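Local coordinates for endo-1,4-beta-xylanase (Pseudoalteromonas haloplanktis, PDB 1H12), which hydrolyses internal beta-1,4 linkages of xylan as a cold-adapted glycoside hydrolase of family 8, at residues 289-292 / 293-297; 246-250 / 251-255. All blocks are in the same frame, centred on the assembly; numbering follows the deposited sequence.

Contact 1. Residues 289-292 / 293-297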
loop_
_atom_site.group_PDB
_atom_site.type_symbol
_atom_site.label_atom_id
_atom_site.label_comp_id
_atom_site.label_asym_id
_atom_site.label_seq_id
_atom_site.Cartn_x
_atom_site.Cartn_y
_atom_site.Cartn_z
ATOM N N VAL A 289 5.988 6.053 4.849
ATOM C CA VAL A 289 7.134 6.728 5.474
ATOM C C VAL A 289 7.738 5.812 6.558
ATOM O O VAL A 289 8.956 5.690 6.641
ATOM C CB VAL A 289 6.736 8.104 6.004
ATOM C CG1 VAL A 289 7.874 8.745 6.782
ATOM C CG2 VAL A 289 6.314 9.022 4.883
ATOM N N GLY A 290 6.897 5.200 7.379
ATOM C CA GLY A 290 7.378 4.221 8.370
ATOM C C GLY A 290 8.106 3.055 7.702
ATOM O O GLY A 290 9.168 2.623 8.155
ATOM N N LEU A 291 7.500 2.491 6.650
ATOM C CA LEU A 291 8.115 1.437 5.897
ATOM C C LEU A 291 9.517 1.851 5.428
ATOM O O LEU A 291 10.492 1.132 5.606
ATOM C CB LEU A 291 7.184 1.039 4.735
ATOM C CG LEU A 291 7.594 -0.062 3.810
ATOM C CD1 LEU A 291 6.382 -0.426 2.938
ATOM C CD2 LEU A 291 8.779 0.238 2.914
ATOM N N ASP A 292 9.592 3.026 4.812
ATOM C CA ASP A 292 10.840 3.500 4.271
ATOM C C ASP A 292 11.877 3.692 5.372
ATOM O O ASP A 292 13.068 3.335 5.202
ATOM C CB ASP A 292 10.663 4.753 3.470
ATOM C CG ASP A 292 11.880 5.059 2.632
ATOM O OD1 ASP A 292 12.553 6.104 2.871
ATOM O OD2 ASP A 292 12.189 4.253 1.732
ATOM N N ALA A 293 11.462 4.291 6.481
ATOM C CA ALA A 293 12.388 4.476 7.581
ATOM C C ALA A 293 12.943 3.142 8.088
ATOM O O ALA A 293 14.124 2.998 8.359
ATOM C CB ALA A 293 11.689 5.228 8.713
ATOM N N HIS A 294 12.056 2.167 8.272
ATOM C CA HIS A 294 12.449 0.848 8.763
ATOM C C HIS A 294 13.393 0.177 7.792
ATOM O O HIS A 294 14.483 -0.306 8.162
ATOM C CB HIS A 294 11.195 -0.005 8.984
ATOM C CG HIS A 294 11.477 -1.307 9.631
ATOM N ND1 HIS A 294 10.633 -2.391 9.523
ATOM C CD2 HIS A 294 12.495 -1.715 10.428
ATOM C CE1 HIS A 294 11.137 -3.402 10.232
ATOM N NE2 HIS A 294 12.280 -3.020 10.796
ATOM N N LEU A 295 13.002 0.102 6.517
ATOM C CA LEU A 295 13.758 -0.664 5.534
ATOM C C LEU A 295 15.012 0.044 5.063
ATOM O O LEU A 295 15.998 -0.656 4.795
ATOM C CB LEU A 295 12.849 -1.002 4.335
ATOM C CG LEU A 295 12.046 -2.270 4.460
ATOM C CD1 LEU A 295 12.924 -3.523 4.314
ATOM C CD2 LEU A 295 11.224 -2.337 5.748
ATOM N N MET A 296 14.989 1.357 4.880
ATOM C CA MET A 296 16.086 2.094 4.289
ATOM C C MET A 296 16.731 3.125 5.217
ATOM O O MET A 296 17.749 3.716 4.794
ATOM C CB MET A 296 15.671 2.736 3.002
ATOM C CG MET A 296 15.508 1.768 1.896
ATOM S SD MET A 296 16.706 0.761 1.447
ATOM C CE MET A 296 17.353 1.138 1.358
ATOM N N GLY A 297 16.216 3.294 6.426
ATOM C CA GLY A 297 16.819 4.163 7.427
ATOM C C GLY A 297 16.007 5.428 7.654
ATOM O O GLY A 297 15.426 6.004 6.741
HETATM O O HOH W 1 15.234 5.994 3.997
#

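Contact 2. Residues 246-250 / 251-255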
loop_
_atom_site.group_PDB
_atom_site.type_symbol
_atom_site.label_atom_id
_atom_site.label_comp_id
_atom_site.label_asym_id
_atom_site.label_seq_id
_atom_site.Cartn_x
_atom_site.Cartn_y
_atom_site.Cartn_z
ATOM N N SER A 246 -0.210 25.910 8.538
ATOM C CA SER A 246 -1.323 26.376 7.767
ATOM C C SER A 246 -1.031 26.337 6.304
ATOM O O SER A 246 0.077 26.732 5.937
ATOM C CB SER A 246 -1.650 27.836 8.193
ATOM O OG SER A 246 -2.773 28.278 7.516
ATOM N N PRO A 247 -1.961 25.966 5.416
ATOM C CA PRO A 247 -3.350 25.592 5.727
ATOM C C PRO A 247 -3.657 24.124 5.787
ATOM O O PRO A 247 -4.808 23.774 6.095
ATOM C CB PRO A 247 -4.089 26.214 4.531
ATOM C CG PRO A 247 -3.143 25.949 3.370
ATOM C CD PRO A 247 -1.803 26.167 3.939
ATOM N N HIS A 248 -2.692 23.255 5.493
ATOM C CA HIS A 248 -2.979 21.816 5.427
ATOM C C HIS A 248 -2.802 21.089 6.754
ATOM O O HIS A 248 -3.261 19.952 6.913
ATOM C CB HIS A 248 -2.139 21.145 4.336
ATOM C CG HIS A 248 -2.419 21.685 2.977
ATOM N ND1 HIS A 248 -3.574 21.388 2.307
ATOM C CD2 HIS A 248 -1.700 22.521 2.176
ATOM C CE1 HIS A 248 -3.567 22.061 1.156
ATOM N NE2 HIS A 248 -2.435 22.749 1.050
ATOM N N TRP A 249 -2.156 21.720 7.726
ATOM C CA TRP A 249 -2.053 21.219 9.072
ATOM C C TRP A 249 -1.537 19.807 9.202
ATOM O O TRP A 249 -2.033 19.009 9.982
ATOM C CB TRP A 249 -3.362 21.491 9.859
ATOM C CG TRP A 249 -3.598 22.947 10.003
ATOM C CD1 TRP A 249 -4.535 23.725 9.352
ATOM C CD2 TRP A 249 -2.826 23.868 10.789
ATOM N NE1 TRP A 249 -4.426 25.052 9.746
ATOM C CE2 TRP A 249 -3.357 25.162 10.582
ATOM C CE3 TRP A 249 -1.717 23.714 11.623
ATOM C CZ2 TRP A 249 -2.850 26.289 11.224
ATOM C CZ3 TRP A 249 -1.212 24.867 12.274
ATOM C CH2 TRP A 249 -1.803 26.124 12.036
ATOM N N ASN A 250 -0.461 19.544 8.448
ATOM C CA ASN A 250 0.452 18.429 8.717
ATOM C C ASN A 250 -0.025 17.075 8.267
ATOM O O ASN A 250 0.637 16.096 8.520
ATOM C CB ASN A 250 0.868 18.395 10.190
ATOM C CG ASN A 250 1.329 19.793 10.640
ATOM O OD1 ASN A 250 2.195 20.343 10.037
ATOM N ND2 ASN A 250 0.725 20.328 11.623
ATOM N N LEU A 251 -1.131 16.987 7.543
ATOM C CA LEU A 251 -1.578 15.731 6.928
ATOM C C LEU A 251 -1.323 15.778 5.440
ATOM O O LEU A 251 -1.638 16.763 4.758
ATOM C CB LEU A 251 -3.066 15.444 7.206
ATOM C CG LEU A 251 -3.428 15.145 8.635
ATOM C CD1 LEU A 251 -4.924 14.907 8.752
ATOM C CD2 LEU A 251 -2.639 13.936 9.171
ATOM N N PRO A 252 -0.787 14.676 4.882
ATOM C CA PRO A 252 -0.608 14.585 3.452
ATOM C C PRO A 252 -1.954 14.429 2.741
ATOM O O PRO A 252 -2.962 14.116 3.382
ATOM C CB PRO A 252 0.261 13.342 3.309
ATOM C CG PRO A 252 -0.232 12.458 4.441
ATOM C CD PRO A 252 -0.501 13.416 5.589
ATOM N N THR A 253 -1.944 14.632 1.415
ATOM C CA THR A 253 -3.178 14.710 0.653
ATOM C C THR A 253 -3.274 13.611 -0.409
ATOM O O THR A 253 -2.292 12.945 -0.746
ATOM C CB THR A 253 -3.397 16.094 0.054
ATOM O OG1 THR A 253 -2.460 16.361 -0.992
ATOM C CG2 THR A 253 -3.239 17.170 1.115
ATOM N N PHE A 254 -4.476 13.462 -0.925
ATOM C CA PHE A 254 -4.818 12.526 -1.983
ATOM C C PHE A 254 -3.935 12.690 -3.220
ATOM O O PHE A 254 -3.321 11.749 -3.705
ATOM C CB PHE A 254 -6.315 12.726 -2.291
ATOM C CG PHE A 254 -6.843 12.021 -3.495
ATOM C CD1 PHE A 254 -6.350 10.799 -3.948
ATOM C CD2 PHE A 254 -7.896 12.596 -4.207
ATOM C CE1 PHE A 254 -6.896 10.194 -5.093
ATOM C CE2 PHE A 254 -8.436 12.012 -5.338
ATOM C CZ PHE A 254 -7.929 10.831 -5.777
ATOM N N LEU A 255 -3.897 13.920 -3.758
ATOM C CA LEU A 255 -3.204 14.219 -4.987
ATOM C C LEU A 255 -2.204 15.348 -4.781
ATOM O O LEU A 255 -2.404 16.247 -3.962
ATOM C CB LEU A 255 -4.185 14.617 -6.106
ATOM C CG LEU A 255 -5.109 13.497 -6.562
ATOM C CD1 LEU A 255 -6.131 14.027 -7.537
ATOM C CD2 LEU A 255 -4.338 12.333 -7.183
HETATM O O HOH W 2 -4.014 18.204 4.929
#

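Contact 1. Residues 289-292 / 293-297
D292 and M296 meet one turn apart at the C-terminal end of helix 283-296, in the (alpha/alpha)6 barrel of family 8 glycoside hydrolases. M296 N donates to D292 O at 2.8 Å with an N-H...O angle of 154°, the donor tilted out of the carbonyl plane. One residue earlier, the bond from L295 N to L291 O is 2.9 Å long and straighter at 168°. A293 N and H294 N make the equivalent alpha-helical bonds to V289 O and G290 O. On another side of the helix, L291 CD2 approaches L295 CG at 4.4 Å. G297 then leaves the helix with positive phi. The side chains of D292 and M296 cross at a slant, OD2 of D292 lying 4.0 Å from CB of M296. A first torsion of -166° sets CG of D292 anti to its N, and the carboxylate then has a partner on each oxygen: OD2 forms a salt bridge with R233, while OD1 is hydrogen-bonded to NE2 of H302. OD1 also accepts from a water, 2.9 Å away, that joins it to the helix end. Replacing D292 by an alanine would probably leave R233 without this carboxylate, H302 NE2 without its acceptor and the water with one anchor fewer. L295 continues outward onto Y17 and F399. Beyond D292, the same water donates its second bond to G297 O at 2.8 Å.

Contact 2. Residues 246-250 / 251-255
H248 and L251 are the end residues of a type I' beta turn in the loop after helix 219-243; the two between them, W249 and N250, both have positive phi, as this turn requires. Among the polar interactions, no clear direct bond closes the turn, for H248 O and L251 N stand 3.7 Å apart. A water bridges the two end residues through their carbonyls, donating to H248 O at 2.7 Å and to L251 O at 2.8 Å. N250 ties the turn back to the segment just after helix 219-243: a first torsion of -49° keeps its CG beside the backbone N, and OD1 is hydrogen-bonded to G245 N, with a weak additional bond from K308 NZ. Past the turn, T253 OG1 donates to L255 O at 3.0 Å, approaching from 42° out of the carbonyl plane. In the packing, L251 lies on A309, F312 and L313 of helix 300-318. H248 is packed differently: its ring receives T253 CG2 obliquely, 4.4 Å from ND1, and the rings of Y331 and H248 meet with their planes about 25° apart. P247, whose preceding peptide bond is cis, sets CG 3.8 Å above the H248 ring plane, offset toward its rim.

How the contacts relate
Contact 2 comes first along the chain, in the long loop between helix 219-243 and strand 277-278; contact 1 follows on helix 283-296. Their centres are 21 Å apart and their nearest atoms about 7 Å, so they do not touch. What joins them is a shared pair of helices. Helix 219-243 reaches both, its F240 touching V289 of contact 1 and P252 of contact 2. Helix 300-318 does likewise, packing through V306 on V289 and through A309 on L251. The loop turn and the C-terminal half of helix 283-296 thus rest on the same two helices of the family 8 fold, linked by packing rather than by a direct contact.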